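Local coordinates for PorB (Corynebacterium glutamicum, PDB 2VQG), which probably forms an alpha-helical, anion-selective porin that lets small anions pass through the outer membrane of the cell envelope, at residues A[42-47]-A[82-87]. Sequence-based numbering, arbitrary orientation.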
loop_
_atom_site.group_PDB
_atom_site.type_symbol
_atom_site.label_atom_id
_atom_site.label_comp_id
_atom_site.label_asym_id
_atom_site.label_seq_id
_atom_site.Cartn_x
_atom_site.Cartn_y
_atom_site.Cartn_z
ATOM N N ARG A 42 0.120 0.343 -8.892
ATOM C CA ARG A 42 1.574 0.504 -8.944
ATOM C C ARG A 42 2.068 1.769 -8.238
ATOM O O ARG A 42 3.086 1.735 -7.537
ATOM C CB ARG A 42 2.050 0.496 -10.407
ATOM C CG ARG A 42 3.531 0.197 -10.563
ATOM C CD ARG A 42 3.997 0.329 -12.010
ATOM N NE ARG A 42 3.856 -0.909 -12.787
ATOM C CZ ARG A 42 2.990 -1.095 -13.791
ATOM N NH1 ARG A 42 2.160 -0.125 -14.155
ATOM N NH2 ARG A 42 2.958 -2.256 -14.441
ATOM N N GLU A 43 1.346 2.872 -8.426
ATOM C CA GLU A 43 1.697 4.171 -7.830
ATOM C C GLU A 43 1.580 4.153 -6.309
ATOM O O GLU A 43 2.450 4.669 -5.600
ATOM C CB GLU A 43 0.803 5.277 -8.374
ATOM C CG GLU A 43 0.985 5.520 -9.878
ATOM C CD GLU A 43 0.046 6.584 -10.437
ATOM O OE1 GLU A 43 -1.106 6.731 -9.946
ATOM O OE2 GLU A 43 0.475 7.278 -11.390
ATOM N N LEU A 44 0.498 3.561 -5.814
ATOM C CA LEU A 44 0.369 3.399 -4.359
ATOM C C LEU A 44 1.504 2.540 -3.782
ATOM O O LEU A 44 2.069 2.872 -2.732
ATOM C CB LEU A 44 -1.009 2.813 -3.984
ATOM C CG LEU A 44 -1.222 2.456 -2.499
ATOM C CD1 LEU A 44 -1.016 3.661 -1.586
ATOM C CD2 LEU A 44 -2.623 1.867 -2.268
ATOM N N ALA A 45 1.798 1.417 -4.431
ATOM C CA ALA A 45 2.858 0.530 -3.951
ATOM C C ALA A 45 4.174 1.301 -3.877
ATOM O O ALA A 45 4.917 1.174 -2.909
ATOM C CB ALA A 45 3.007 -0.676 -4.858
ATOM N N GLU A 46 4.444 2.106 -4.904
ATOM C CA GLU A 46 5.675 2.902 -4.943
ATOM C C GLU A 46 5.715 3.943 -3.851
ATOM O O GLU A 46 6.765 4.182 -3.248
ATOM C CB GLU A 46 5.835 3.585 -6.292
ATOM C CG GLU A 46 6.114 2.600 -7.375
ATOM C CD GLU A 46 6.483 3.254 -8.684
ATOM O OE1 GLU A 46 6.035 4.401 -8.959
ATOM O OE2 GLU A 46 7.213 2.592 -9.446
ATOM N N ALA A 47 4.565 4.561 -3.595
ATOM C CA ALA A 47 4.474 5.557 -2.551
ATOM C C ALA A 47 4.679 4.943 -1.167
ATOM O O ALA A 47 5.377 5.536 -0.321
ATOM C CB ALA A 47 3.151 6.324 -2.639
ATOM N N GLY A 82 -11.212 -1.359 -3.356
ATOM C CA GLY A 82 -11.676 -0.372 -4.348
ATOM C C GLY A 82 -11.062 1.010 -4.224
ATOM O O GLY A 82 -11.652 1.990 -4.689
ATOM N N LEU A 83 -9.863 1.084 -3.628
ATOM C CA LEU A 83 -9.202 2.353 -3.325
ATOM C C LEU A 83 -8.263 2.862 -4.422
ATOM O O LEU A 83 -7.947 4.054 -4.469
ATOM C CB LEU A 83 -8.434 2.220 -1.990
ATOM C CG LEU A 83 -9.234 1.677 -0.797
ATOM C CD1 LEU A 83 -8.396 1.632 0.492
ATOM C CD2 LEU A 83 -10.533 2.495 -0.581
ATOM N N VAL A 84 -7.816 1.966 -5.294
ATOM C CA VAL A 84 -6.920 2.295 -6.398
ATOM C C VAL A 84 -7.326 1.506 -7.642
ATOM O O VAL A 84 -8.020 0.487 -7.533
ATOM C CB VAL A 84 -5.417 2.019 -6.061
ATOM C CG1 VAL A 84 -4.931 2.933 -4.919
ATOM C CG2 VAL A 84 -5.169 0.561 -5.719
ATOM N N LYS A 85 -6.888 1.988 -8.804
ATOM C CA LYS A 85 -7.139 1.344 -10.098
ATOM C C LYS A 85 -6.179 0.191 -10.396
ATOM O O LYS A 85 -5.004 0.228 -10.006
ATOM C CB LYS A 85 -7.027 2.377 -11.224
ATOM C CG LYS A 85 -8.015 3.533 -11.146
ATOM C CD LYS A 85 -7.901 4.442 -12.381
ATOM C CE LYS A 85 -6.753 5.425 -12.234
ATOM N NZ LYS A 85 -6.663 6.391 -13.364
ATOM N N ALA A 86 -6.678 -0.819 -11.114
ATOM C CA ALA A 86 -5.844 -1.923 -11.625
ATOM C C ALA A 86 -4.829 -1.453 -12.711
ATOM O O ALA A 86 -5.113 -0.403 -13.361
ATOM C CB ALA A 86 -6.756 -3.013 -12.215
ATOM N N ASP A 87 -3.768 -2.208 -12.754
ATOM C CA ASP A 87 -2.773 -1.931 -13.783
ATOM C C ASP A 87 -3.254 -2.436 -15.102
ATOM O O ASP A 87 -3.860 -3.536 -15.175
ATOM C CB ASP A 87 -1.422 -2.591 -13.323
ATOM C CG ASP A 87 -0.750 -2.043 -12.184
ATOM O OD1 ASP A 87 -0.962 -0.852 -11.841
ATOM O OD2 ASP A 87 -0.053 -2.790 -11.441
#
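R42 and D87 are nearest neighbours across the contact, CA atoms 6.9 Å apart, as are L44 and V84 at 7.6 Å, where the first turns of helix 41-52 meet the C-terminal tail. The helical segment 42-47 is regular, with the E46 N to R42 O bond closing its first turn. The tail leaves helix 61-80 through a Schellman motif in which G82 takes positive phi, and from V84 to D87 it runs extended past the start of the other helix. K85 ties it there by backbone hydrogen bonds to Q39 and N41, and its side chain forms a cation-pi pair with Y40. In this all-helical PorB fold the tail thus returns to the N-terminal end of helix 41-52, where the backbone N-H groups of the first turn have no carbonyl of a preceding turn to bond. D87 OD1 takes one of them, a weak hydrogen bond from R42 N at 3.4 Å and 156°. The helix dipole at this end would probably favour the charged carboxylate.

The same oxygen lies 3.6 Å from R42 CB. In one of the two conformers modelled for R42, chi3 at -88° bends the chain and its guanidinium lies over the carboxylate, the planes only 10° apart. In that conformer D87 CG sits 3.9 Å from the guanidinium plane, offset toward its rim. The salt bridge it makes, R42 NH1 to D87 OD1, is long at 4.0 Å, and OD1 lies well out of the guanidinium plane, which leaves attraction between charges and no hydrogen bond.

Deeper in, V84 CG1 fits against the buried L44, 3.7 Å from CD2 and 4.0 Å from CB, the two side chains crossing at about a right angle. L29 of helix 19-31 and A78 of helix 61-80 also pack on L44, and L35 and Q79 touch V84.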